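Local coordinates for protein 2-oxo-1,2-dihydroquinoline 8-monooxygenase, oxygenase component (Pseudomonas putida, PDB 1Z03) that probably hydroxylates 2-oxo-1,2-dihydroquinoline at carbon 8, as the Rieske-type oxygenase component that carries a [2Fe-2S] cluster and a mononuclear iron, at residues F217-I222 / D391-T396; W307-V312 / H351-L356; V313-Y318 / W329-R334. All blocks are in the same frame, centred on the assembly; numbering follows the deposited sequence.

Contact 1: F217-I222 / D391-T396. With FE (Fe (III) ion), chain G; OCH (quinolin-2(1H)-one), chain I.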
loop_
_atom_site.group_PDB
_atom_site.type_symbol
_atom_site.label_atom_id
_atom_site.label_comp_id
_atom_site.label_asym_id
_atom_site.label_seq_id
_atom_site.Cartn_x
_atom_site.Cartn_y
_atom_site.Cartn_z
ATOM N N PHE A 217 -8.127 -6.341 29.900
ATOM C CA PHE A 217 -8.032 -6.359 31.357
ATOM C C PHE A 217 -7.702 -4.989 31.954
ATOM O O PHE A 217 -7.194 -4.887 33.072
ATOM C CB PHE A 217 -7.005 -7.422 31.796
ATOM C CG PHE A 217 -5.646 -7.263 31.163
ATOM C CD1 PHE A 217 -4.670 -6.473 31.765
ATOM C CD2 PHE A 217 -5.355 -7.877 29.943
ATOM C CE1 PHE A 217 -3.421 -6.292 31.159
ATOM C CE2 PHE A 217 -4.107 -7.700 29.327
ATOM C CZ PHE A 217 -3.142 -6.906 29.937
ATOM N N ASP A 218 -7.998 -3.934 31.201
ATOM C CA ASP A 218 -7.755 -2.570 31.660
ATOM C C ASP A 218 -9.052 -2.083 32.299
ATOM O O ASP A 218 -10.073 -1.966 31.630
ATOM C CB ASP A 218 -7.372 -1.675 30.482
ATOM C CG ASP A 218 -6.939 -0.284 30.920
ATOM O OD1 ASP A 218 -5.890 0.188 30.437
ATOM O OD2 ASP A 218 -7.648 0.347 31.735
ATOM N N ASN A 219 -9.003 -1.785 33.592
ATOM C CA ASN A 219 -10.193 -1.365 34.315
ATOM C C ASN A 219 -10.618 0.081 34.154
ATOM O O ASN A 219 -11.584 0.520 34.778
ATOM C CB ASN A 219 -10.021 -1.709 35.786
ATOM C CG ASN A 219 -9.806 -3.186 35.996
ATOM O OD1 ASN A 219 -10.687 -3.994 35.694
ATOM N ND2 ASN A 219 -8.627 -3.556 36.495
ATOM N N ALA A 220 -9.907 0.824 33.316
ATOM C CA ALA A 220 -10.251 2.218 33.077
ATOM C C ALA A 220 -10.928 2.317 31.713
ATOM O O ALA A 220 -11.598 3.302 31.409
ATOM C CB ALA A 220 -8.996 3.091 33.103
ATOM N N HIS A 221 -10.765 1.278 30.902
ATOM C CA HIS A 221 -11.333 1.269 29.559
ATOM C C HIS A 221 -12.828 0.979 29.487
ATOM O O HIS A 221 -13.453 1.221 28.456
ATOM C CB HIS A 221 -10.598 0.251 28.675
ATOM C CG HIS A 221 -11.306 -1.066 28.547
ATOM N ND1 HIS A 221 -11.269 -2.030 29.530
ATOM C CD2 HIS A 221 -12.097 -1.560 27.565
ATOM C CE1 HIS A 221 -12.007 -3.062 29.161
ATOM N NE2 HIS A 221 -12.520 -2.800 27.974
ATOM N N ILE A 222 -13.408 0.455 30.563
ATOM C CA ILE A 222 -14.830 0.125 30.529
ATOM C C ILE A 222 -15.724 1.316 30.208
ATOM O O ILE A 222 -16.919 1.158 29.961
ATOM C CB ILE A 222 -15.295 -0.564 31.838
ATOM C CG1 ILE A 222 -14.863 0.255 33.059
ATOM C CG2 ILE A 222 -14.729 -1.986 31.894
ATOM C CD1 ILE A 222 -15.322 -0.352 34.390
ATOM N N ASP A 391 -3.050 2.040 35.021
ATOM C CA ASP A 391 -2.202 1.308 34.100
ATOM C C ASP A 391 -1.308 0.285 34.780
ATOM O O ASP A 391 -0.452 -0.327 34.146
ATOM C CB ASP A 391 -1.402 2.292 33.266
ATOM C CG ASP A 391 -2.274 3.011 32.267
ATOM O OD1 ASP A 391 -2.143 4.241 32.113
ATOM O OD2 ASP A 391 -3.105 2.323 31.632
ATOM N N ILE A 392 -1.530 0.087 36.078
ATOM C CA ILE A 392 -0.775 -0.905 36.832
ATOM C C ILE A 392 -1.065 -2.247 36.171
ATOM O O ILE A 392 -0.238 -3.154 36.208
ATOM C CB ILE A 392 -1.226 -0.956 38.335
ATOM C CG1 ILE A 392 -0.442 -2.029 39.098
ATOM C CG2 ILE A 392 -2.724 -1.263 38.428
ATOM C CD1 ILE A 392 1.050 -1.798 39.135
ATOM N N SER A 393 -2.241 -2.359 35.551
ATOM C CA SER A 393 -2.647 -3.597 34.883
ATOM C C SER A 393 -1.790 -3.898 33.649
ATOM O O SER A 393 -1.157 -4.954 33.569
ATOM C CB SER A 393 -4.136 -3.533 34.496
ATOM O OG SER A 393 -4.956 -3.375 35.648
ATOM N N PRO A 394 -1.767 -2.987 32.661
ATOM C CA PRO A 394 -0.929 -3.302 31.501
ATOM C C PRO A 394 0.554 -3.381 31.860
ATOM O O PRO A 394 1.278 -4.204 31.317
ATOM C CB PRO A 394 -1.250 -2.171 30.518
ATOM C CG PRO A 394 -1.691 -1.052 31.397
ATOM C CD PRO A 394 -2.557 -1.773 32.405
ATOM N N ILE A 395 1.000 -2.541 32.791
ATOM C CA ILE A 395 2.407 -2.537 33.189
ATOM C C ILE A 395 2.829 -3.863 33.827
ATOM O O ILE A 395 3.892 -4.401 33.522
ATOM C CB ILE A 395 2.713 -1.372 34.173
ATOM C CG1 ILE A 395 2.581 -0.032 33.443
ATOM C CG2 ILE A 395 4.121 -1.532 34.756
ATOM C CD1 ILE A 395 2.686 1.174 34.336
ATOM N N THR A 396 1.985 -4.397 34.702
ATOM C CA THR A 396 2.297 -5.655 35.373
ATOM C C THR A 396 2.361 -6.798 34.362
ATOM O O THR A 396 3.203 -7.700 34.463
ATOM C CB THR A 396 1.245 -5.960 36.455
ATOM O OG1 THR A 396 1.219 -4.879 37.393
ATOM C CG2 THR A 396 1.580 -7.243 37.191
HETATM FE FE FE G . -14.065 -3.578 26.619
HETATM O O1 OCH I . -12.526 -5.364 32.147
HETATM N N2 OCH I . -12.949 -6.851 30.409
HETATM C C3 OCH I . -13.832 -7.618 29.608
HETATM C C4 OCH I . -13.337 -8.440 28.529
HETATM C C5 OCH I . -14.259 -9.165 27.775
HETATM C C6 OCH I . -15.659 -9.093 28.060
HETATM C C7 OCH I . -16.139 -8.303 29.102
HETATM C C8 OCH I . -15.263 -7.551 29.893
HETATM C C9 OCH I . -15.749 -6.692 31.015
HETATM C C10 OCH I . -14.897 -5.973 31.762
HETATM C C1 OCH I . -13.368 -5.996 31.509
HETATM O O HOH W 1 -4.378 1.949 29.187
HETATM O O HOH W 2 -5.665 2.523 32.546
HETATM O O HOH W 3 -6.684 -1.554 35.097
HETATM O O HOH W 4 -13.773 -6.128 26.560
#

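Contact 2: W307-V312 / H351-L356. With OCH (quinolin-2(1H)-one), chain I.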
loop_
_atom_site.group_PDB
_atom_site.type_symbol
_atom_site.label_atom_id
_atom_site.label_comp_id
_atom_site.label_asym_id
_atom_site.label_seq_id
_atom_site.Cartn_x
_atom_site.Cartn_y
_atom_site.Cartn_z
ATOM N N TRP A 307 -18.902 -14.227 33.104
ATOM C CA TRP A 307 -19.331 -13.319 32.041
ATOM C C TRP A 307 -19.827 -14.094 30.820
ATOM O O TRP A 307 -19.170 -15.028 30.358
ATOM C CB TRP A 307 -18.178 -12.395 31.643
ATOM C CG TRP A 307 -18.578 -11.310 30.697
ATOM C CD1 TRP A 307 -18.731 -11.413 29.337
ATOM C CD2 TRP A 307 -18.957 -9.971 31.044
ATOM N NE1 TRP A 307 -19.189 -10.221 28.823
ATOM C CE2 TRP A 307 -19.336 -9.320 29.848
ATOM C CE3 TRP A 307 -19.014 -9.258 32.252
ATOM C CZ2 TRP A 307 -19.767 -7.986 29.824
ATOM C CZ3 TRP A 307 -19.442 -7.930 32.229
ATOM C CH2 TRP A 307 -19.813 -7.310 31.020
ATOM N N PRO A 308 -20.991 -13.704 30.272
ATOM C CA PRO A 308 -21.831 -12.592 30.736
ATOM C C PRO A 308 -22.812 -12.958 31.854
ATOM O O PRO A 308 -23.514 -12.095 32.372
ATOM C CB PRO A 308 -22.547 -12.161 29.463
ATOM C CG PRO A 308 -22.809 -13.490 28.809
ATOM C CD PRO A 308 -21.500 -14.246 28.997
ATOM N N GLU A 309 -22.849 -14.237 32.214
ATOM C CA GLU A 309 -23.744 -14.736 33.254
ATOM C C GLU A 309 -23.068 -15.843 34.053
ATOM O O GLU A 309 -21.983 -16.304 33.697
ATOM C CB GLU A 309 -25.020 -15.293 32.623
ATOM C CG GLU A 309 -25.940 -14.249 32.051
ATOM C CD GLU A 309 -27.063 -14.869 31.263
ATOM O OE1 GLU A 309 -28.097 -14.194 31.062
ATOM O OE2 GLU A 309 -26.904 -16.033 30.838
ATOM N N GLU A 310 -23.718 -16.283 35.127
ATOM C CA GLU A 310 -23.157 -17.344 35.956
ATOM C C GLU A 310 -22.947 -18.628 35.168
ATOM O O GLU A 310 -23.754 -18.976 34.306
ATOM C CB GLU A 310 -24.064 -17.629 37.153
ATOM C CG GLU A 310 -24.116 -16.493 38.159
ATOM C CD GLU A 310 -24.695 -16.916 39.502
ATOM O OE1 GLU A 310 -24.732 -16.063 40.417
ATOM O OE2 GLU A 310 -25.110 -18.093 39.645
ATOM N N HIS A 311 -21.852 -19.321 35.474
ATOM C CA HIS A 311 -21.505 -20.576 34.817
ATOM C C HIS A 311 -20.960 -20.391 33.402
ATOM O O HIS A 311 -20.559 -21.354 32.757
ATOM C CB HIS A 311 -22.720 -21.506 34.798
ATOM C CG HIS A 311 -23.229 -21.847 36.166
ATOM N ND1 HIS A 311 -24.516 -21.569 36.576
ATOM C CD2 HIS A 311 -22.611 -22.418 37.227
ATOM C CE1 HIS A 311 -24.668 -21.954 37.832
ATOM N NE2 HIS A 311 -23.527 -22.471 38.250
ATOM N N VAL A 312 -20.946 -19.155 32.919
ATOM C CA VAL A 312 -20.421 -18.880 31.587
ATOM C C VAL A 312 -19.155 -18.041 31.750
ATOM O O VAL A 312 -19.080 -17.184 32.636
ATOM C CB VAL A 312 -21.441 -18.099 30.725
ATOM C CG1 VAL A 312 -20.944 -18.018 29.276
ATOM C CG2 VAL A 312 -22.809 -18.773 30.791
ATOM N N HIS A 351 -29.437 -16.145 20.301
ATOM C CA HIS A 351 -30.365 -15.033 20.469
ATOM C C HIS A 351 -30.047 -14.045 21.576
ATOM O O HIS A 351 -30.856 -13.176 21.887
ATOM C CB HIS A 351 -31.778 -15.590 20.675
ATOM C CG HIS A 351 -32.199 -16.544 19.604
ATOM N ND1 HIS A 351 -32.396 -16.152 18.298
ATOM C CD2 HIS A 351 -32.386 -17.885 19.627
ATOM C CE1 HIS A 351 -32.683 -17.211 17.562
ATOM N NE2 HIS A 351 -32.682 -18.275 18.344
ATOM N N MET A 352 -28.868 -14.158 22.166
ATOM C CA MET A 352 -28.533 -13.246 23.238
ATOM C C MET A 352 -27.050 -12.894 23.278
ATOM O O MET A 352 -26.683 -11.759 22.974
ATOM C CB MET A 352 -28.989 -13.852 24.571
ATOM C CG MET A 352 -29.584 -12.852 25.541
ATOM S SD MET A 352 -28.320 -11.873 26.334
ATOM C CE MET A 352 -28.351 -12.612 27.959
ATOM N N TYR A 353 -26.204 -13.862 23.635
ATOM C CA TYR A 353 -24.766 -13.611 23.736
ATOM C C TYR A 353 -24.119 -13.085 22.463
ATOM O O TYR A 353 -23.421 -12.072 22.489
ATOM C CB TYR A 353 -24.020 -14.874 24.157
ATOM C CG TYR A 353 -24.487 -15.501 25.451
ATOM C CD1 TYR A 353 -25.056 -14.731 26.468
ATOM C CD2 TYR A 353 -24.327 -16.869 25.670
ATOM C CE1 TYR A 353 -25.453 -15.315 27.669
ATOM C CE2 TYR A 353 -24.716 -17.461 26.861
ATOM C CZ TYR A 353 -25.280 -16.682 27.858
ATOM O OH TYR A 353 -25.679 -17.279 29.037
ATOM N N LYS A 354 -24.337 -13.770 21.348
ATOM C CA LYS A 354 -23.721 -13.342 20.101
ATOM C C LYS A 354 -24.093 -11.926 19.672
ATOM O O LYS A 354 -23.215 -11.086 19.471
ATOM C CB LYS A 354 -24.045 -14.329 18.967
ATOM C CG LYS A 354 -23.223 -14.084 17.710
ATOM C CD LYS A 354 -23.549 -15.058 16.588
ATOM C CE LYS A 354 -22.594 -14.852 15.406
ATOM N NZ LYS A 354 -22.857 -15.762 14.247
ATOM N N PRO A 355 -25.395 -11.629 19.543
ATOM C CA PRO A 355 -25.772 -10.278 19.120
ATOM C C PRO A 355 -25.522 -9.133 20.092
ATOM O O PRO A 355 -25.153 -8.036 19.667
ATOM C CB PRO A 355 -27.254 -10.429 18.760
ATOM C CG PRO A 355 -27.721 -11.483 19.689
ATOM C CD PRO A 355 -26.588 -12.493 19.639
ATOM N N LEU A 356 -25.706 -9.375 21.387
ATOM C CA LEU A 356 -25.511 -8.321 22.384
ATOM C C LEU A 356 -24.156 -8.289 23.091
ATOM O O LEU A 356 -23.729 -7.233 23.572
ATOM C CB LEU A 356 -26.598 -8.397 23.452
ATOM C CG LEU A 356 -28.044 -8.100 23.049
ATOM C CD1 LEU A 356 -28.939 -8.246 24.280
ATOM C CD2 LEU A 356 -28.154 -6.696 22.464
HETATM O O1 OCH I . -12.526 -5.364 32.147
HETATM N N2 OCH I . -12.949 -6.851 30.409
HETATM C C3 OCH I . -13.832 -7.618 29.608
HETATM C C4 OCH I . -13.337 -8.440 28.529
HETATM C C5 OCH I . -14.259 -9.165 27.775
HETATM C C6 OCH I . -15.659 -9.093 28.060
HETATM C C7 OCH I . -16.139 -8.303 29.102
HETATM C C8 OCH I . -15.263 -7.551 29.893
HETATM C C9 OCH I . -15.749 -6.692 31.015
HETATM C C10 OCH I . -14.897 -5.973 31.762
HETATM C C1 OCH I . -13.368 -5.996 31.509
#

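Contact 3: V313-Y318 / W329-R334. With OCH (quinolin-2(1H)-one), chain I.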
loop_
_atom_site.group_PDB
_atom_site.type_symbol
_atom_site.label_atom_id
_atom_site.label_comp_id
_atom_site.label_asym_id
_atom_site.label_seq_id
_atom_site.Cartn_x
_atom_site.Cartn_y
_atom_site.Cartn_z
ATOM N N VAL A 313 -18.152 -18.298 30.913
ATOM C CA VAL A 313 -16.898 -17.553 30.986
ATOM C C VAL A 313 -16.478 -17.107 29.583
ATOM O O VAL A 313 -16.771 -17.787 28.598
ATOM C CB VAL A 313 -15.767 -18.424 31.622
ATOM C CG1 VAL A 313 -15.512 -19.663 30.783
ATOM C CG2 VAL A 313 -14.493 -17.613 31.764
ATOM N N GLN A 314 -15.817 -15.953 29.492
ATOM C CA GLN A 314 -15.355 -15.455 28.197
ATOM C C GLN A 314 -13.838 -15.491 28.105
ATOM O O GLN A 314 -13.142 -15.049 29.012
ATOM C CB GLN A 314 -15.835 -14.016 27.937
ATOM C CG GLN A 314 -15.466 -13.499 26.527
ATOM C CD GLN A 314 -16.238 -12.257 26.105
ATOM O OE1 GLN A 314 -17.417 -12.098 26.431
ATOM N NE2 GLN A 314 -15.579 -11.376 25.351
ATOM N N TYR A 315 -13.332 -16.034 27.005
ATOM C CA TYR A 315 -11.896 -16.103 26.769
ATOM C C TYR A 315 -11.587 -15.353 25.480
ATOM O O TYR A 315 -12.354 -15.416 24.519
ATOM C CB TYR A 315 -11.425 -17.556 26.613
ATOM C CG TYR A 315 -11.506 -18.396 27.869
ATOM C CD1 TYR A 315 -12.381 -19.479 27.951
ATOM C CD2 TYR A 315 -10.711 -18.104 28.981
ATOM C CE1 TYR A 315 -12.465 -20.253 29.110
ATOM C CE2 TYR A 315 -10.789 -18.873 30.148
ATOM C CZ TYR A 315 -11.666 -19.943 30.204
ATOM O OH TYR A 315 -11.751 -20.693 31.358
ATOM N N GLU A 316 -10.470 -14.638 25.460
ATOM C CA GLU A 316 -10.065 -13.920 24.263
ATOM C C GLU A 316 -8.584 -14.144 24.003
ATOM O O GLU A 316 -7.799 -14.294 24.940
ATOM C CB GLU A 316 -10.331 -12.417 24.396
ATOM C CG GLU A 316 -11.790 -12.049 24.667
ATOM C CD GLU A 316 -12.064 -10.572 24.475
ATOM O OE1 GLU A 316 -11.112 -9.768 24.538
ATOM O OE2 GLU A 316 -13.235 -10.203 24.279
ATOM N N TRP A 317 -8.225 -14.206 22.723
ATOM C CA TRP A 317 -6.839 -14.370 22.301
ATOM C C TRP A 317 -6.604 -13.260 21.294
ATOM O O TRP A 317 -7.551 -12.760 20.690
ATOM C CB TRP A 317 -6.619 -15.707 21.600
ATOM C CG TRP A 317 -6.458 -16.889 22.509
ATOM C CD1 TRP A 317 -5.282 -17.449 22.926
ATOM C CD2 TRP A 317 -7.505 -17.714 23.029
ATOM N NE1 TRP A 317 -5.535 -18.583 23.666
ATOM C CE2 TRP A 317 -6.891 -18.767 23.745
ATOM C CE3 TRP A 317 -8.903 -17.668 22.958
ATOM C CZ2 TRP A 317 -7.631 -19.772 24.384
ATOM C CZ3 TRP A 317 -9.639 -18.669 23.593
ATOM C CH2 TRP A 317 -9.000 -19.707 24.295
ATOM N N TYR A 318 -5.344 -12.885 21.127
ATOM C CA TYR A 318 -4.944 -11.845 20.188
ATOM C C TYR A 318 -3.679 -12.442 19.595
ATOM O O TYR A 318 -2.556 -12.081 19.958
ATOM C CB TYR A 318 -4.653 -10.552 20.946
ATOM C CG TYR A 318 -5.692 -10.263 22.009
ATOM C CD1 TYR A 318 -5.590 -10.827 23.285
ATOM C CD2 TYR A 318 -6.814 -9.485 21.719
ATOM C CE1 TYR A 318 -6.582 -10.623 24.245
ATOM C CE2 TYR A 318 -7.812 -9.277 22.673
ATOM C CZ TYR A 318 -7.684 -9.845 23.930
ATOM O OH TYR A 318 -8.646 -9.592 24.878
ATOM N N TRP A 329 -9.670 -13.688 18.858
ATOM C CA TRP A 329 -10.595 -14.769 19.203
ATOM C C TRP A 329 -11.482 -14.332 20.354
ATOM O O TRP A 329 -11.029 -13.717 21.311
ATOM C CB TRP A 329 -9.840 -16.029 19.627
ATOM C CG TRP A 329 -9.105 -16.706 18.516
ATOM C CD1 TRP A 329 -8.024 -16.226 17.829
ATOM C CD2 TRP A 329 -9.400 -17.991 17.961
ATOM N NE1 TRP A 329 -7.628 -17.137 16.878
ATOM C CE2 TRP A 329 -8.457 -18.228 16.936
ATOM C CE3 TRP A 329 -10.369 -18.966 18.229
ATOM C CZ2 TRP A 329 -8.459 -19.405 16.175
ATOM C CZ3 TRP A 329 -10.372 -20.136 17.473
ATOM C CH2 TRP A 329 -9.423 -20.345 16.457
ATOM N N GLU A 330 -12.751 -14.690 20.256
ATOM C CA GLU A 330 -13.739 -14.327 21.252
ATOM C C GLU A 330 -14.668 -15.521 21.463
ATOM O O GLU A 330 -15.472 -15.830 20.589
ATOM C CB GLU A 330 -14.514 -13.149 20.698
ATOM C CG GLU A 330 -15.277 -12.326 21.672
ATOM C CD GLU A 330 -15.943 -11.163 20.964
ATOM O OE1 GLU A 330 -16.659 -10.396 21.636
ATOM O OE2 GLU A 330 -15.749 -11.025 19.733
ATOM N N ILE A 331 -14.557 -16.196 22.605
ATOM C CA ILE A 331 -15.414 -17.349 22.864
ATOM C C ILE A 331 -16.063 -17.350 24.249
ATOM O O ILE A 331 -15.559 -16.739 25.191
ATOM C CB ILE A 331 -14.643 -18.696 22.715
ATOM C CG1 ILE A 331 -13.633 -18.851 23.852
ATOM C CG2 ILE A 331 -13.927 -18.753 21.382
ATOM C CD1 ILE A 331 -13.026 -20.248 23.950
ATOM N N LEU A 332 -17.194 -18.046 24.353
ATOM C CA LEU A 332 -17.916 -18.187 25.608
ATOM C C LEU A 332 -17.940 -19.679 25.873
ATOM O O LEU A 332 -18.181 -20.470 24.966
ATOM C CB LEU A 332 -19.342 -17.644 25.484
ATOM C CG LEU A 332 -19.437 -16.135 25.237
ATOM C CD1 LEU A 332 -20.898 -15.702 25.137
ATOM C CD2 LEU A 332 -18.740 -15.405 26.383
ATOM N N VAL A 333 -17.664 -20.070 27.109
ATOM C CA VAL A 333 -17.636 -21.481 27.457
ATOM C C VAL A 333 -18.607 -21.770 28.588
ATOM O O VAL A 333 -18.820 -20.936 29.469
ATOM C CB VAL A 333 -16.225 -21.917 27.909
ATOM C CG1 VAL A 333 -16.188 -23.417 28.132
ATOM C CG2 VAL A 333 -15.188 -21.497 26.876
ATOM N N ARG A 334 -19.207 -22.955 28.532
ATOM C CA ARG A 334 -20.137 -23.425 29.551
ATOM C C ARG A 334 -20.130 -24.939 29.497
ATOM O O ARG A 334 -20.100 -25.524 28.414
ATOM C CB ARG A 334 -21.560 -22.921 29.295
ATOM C CG ARG A 334 -22.562 -23.461 30.313
ATOM C CD ARG A 334 -23.937 -22.815 30.223
ATOM N NE ARG A 334 -24.744 -23.197 31.379
ATOM C CZ ARG A 334 -25.468 -22.348 32.106
ATOM N NH1 ARG A 334 -26.160 -22.786 33.145
ATOM N NH2 ARG A 334 -25.510 -21.059 31.795
HETATM O O1 OCH I . -12.526 -5.364 32.147
HETATM N N2 OCH I . -12.949 -6.851 30.409
HETATM C C3 OCH I . -13.832 -7.618 29.608
HETATM C C4 OCH I . -13.337 -8.440 28.529
HETATM C C5 OCH I . -14.259 -9.165 27.775
HETATM C C6 OCH I . -15.659 -9.093 28.060
HETATM C C7 OCH I . -16.139 -8.303 29.102
HETATM C C8 OCH I . -15.263 -7.551 29.893
HETATM C C9 OCH I . -15.749 -6.692 31.015
HETATM C C10 OCH I . -14.897 -5.973 31.762
HETATM C C1 OCH I . -13.368 -5.996 31.509
#

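Contact 1: F217-I222 / D391-T396
Phe217 turns the edge of its ring to the first turn of helix 392-404, with CE1 3.6 Å from Ser393 O and Pro394 CA also near the ring plane. The ring reaches the helix because CG sits between the backbone N and the carbonyl carbon (chi1 55°). In return Ser393 CB packs 3.6 Å from Phe217 O. Asp218 and Asp391 approach with their carboxylate planes 83° apart, and Asp218 OD1 comes to 3.7 Å from Asp391 OD2. Water sits between them: water 1 is 2.6 Å from Asp218 OD1 and also reaches Asp391 OD2, while water 2 spans Asp218 OD2 and Asp391 OD2. With CG opposite the backbone N (chi1 -173°), Asp218 also folds OD2 back to Ala220 N at 2.8 Å, an Asx turn whose donor arrives nearly in line with the C-O bond. Water 3 forms another bridge, accepting from Asn219 N at 2.8 Å and lying 2.6 Å from Ser393 OG, which is hydrogen-bonded to Gln264 as well. His221 NE2 binds the iron at 2.2 Å beside His225 and Asp365, while Asp391 OD1 is hydrogen-bonded to His86 NE2 of the second subunit, a cluster ligand, and Asp218 packs on His108 of that subunit, consistent with the aspartate-linked route between the two iron centres known in Rieske oxygenases. The loop 217-222, between helices 209-213 and 229-233, thus lies against the start of helix 392-404, with strands 250-253, 261-264 and 271-277 packed alongside.

Contact 2: W307-V312 / H351-L356
Tyr353 OH donates to Glu309 OE2 at 2.5 Å, the one hydrogen bond between these segments. The carboxylate lies at the edge of the phenol ring, their planes 84° apart, and the hydroxyl meets OE2 from 38° above the carboxylate plane. The glutamate chain runs extended beyond CG, and OE1 is paired in a salt bridge with Arg348, so both oxygens have partners on helix 339-361. Van der Waals contacts flank the bond. Pro308, which follows a cis peptide bond, points the CG corner of its ring at one face of Tyr353 near the rim, CG 3.4 Å from CE1, the side chains crossing at about a right angle. Val312 CG2 touches Tyr353 OH at 3.7 Å, and the methyl CE of Met352 meets the carboxylate oxygen Glu309 OE1 at 3.5 Å. The ligand contact belongs to Trp307: quinolinone C7 stands over one face of the indole, 3.4 Å from CE2, while Pro308 CB lies against the opposite face. With an alanine here, a gap is likely to open between Pro308 and the quinolinone, leaving the carbocyclic end of the ligand without the indole face it rests on and probably freer to shift. The loop 307-312, with a type II turn from Glu309 to Val312, joins strands 301-305 and 313-320; helix 339-361 packs against it, and Leu332 of strand 325-335 touches both Pro308 and Tyr353.

Contact 3: V313-Y318 / W329-R334
Trp317 and Trp329 are paired across the strands, an antiparallel hydrogen-bonded pair with CB atoms 3.8 Å apart. Their indoles form an edge-to-face pair, the edge of Trp317 toward the face of Trp329, with planes at 73° and five-membered-ring centroids 6.0 Å apart. On the same face of the sheet Ile331 CD1 meets the rim of the Trp317 ring, 3.8 Å from CZ3, and Val333 CG2 lies at the edge of Tyr315, 3.6 Å from CD1. Val313 and Val333 stand side by side, and Tyr315 OH is held by Pro189 O. The other face carries Gln314, Glu316 and Glu330 beside Leu332, and its Gln314 and Glu316 reach the ligand. Gln314 has CG trans to its backbone N (chi1 -175°) and a chain extended beyond it, which brings NE2 3.5 Å from quinolinone C5 while OE1 lies against Leu332 CD2. NE2 is hydrogen-bonded to Asn362 and makes a weak bond to Glu316 OE2. Glu316 and Glu330 run side by side with carboxylate planes 82° apart and Glu316 OE2 4.3 Å from Glu330 OE1, a closeness likely to be eased by the hydrogen bonds Glu316 takes from Tyr328 OH at OE2 and Tyr318 OH at OE1. Six backbone bonds tie the strands, from Val313 N to Val333 O at 3.1 Å through to Trp329 N to Trp317 O at 3.0 Å. This is the regular pairing of a beta hairpin in the large antiparallel sheet of a Bet v 1-like catalytic domain, whose Gln314 and Glu316 face forms a wall of the quinolinone site.

In the fold
All three contacts belong to the ring-hydroxylase part of the chain and meet at the bound quinolinone. Along the sequence contact 1 is outermost, closing from 217-222 to 391-396; contact 2 lies within it, and the hairpin of contact 3 within contact 2. Contacts 2 and 3 are neighbours, with centres 11 Å apart: Trp307 packs on Gln314, and Tyr353, on the helix that follows strand 325-335, packs on Leu332. Contact 1 stands off, its centre 23 Å from contact 2 and 19 Å from contact 3. The pocket is thus lined by an iron-binding loop, the Trp307 indole and a sheet face, and contact 1 also meets the neighbouring subunit's cluster domain.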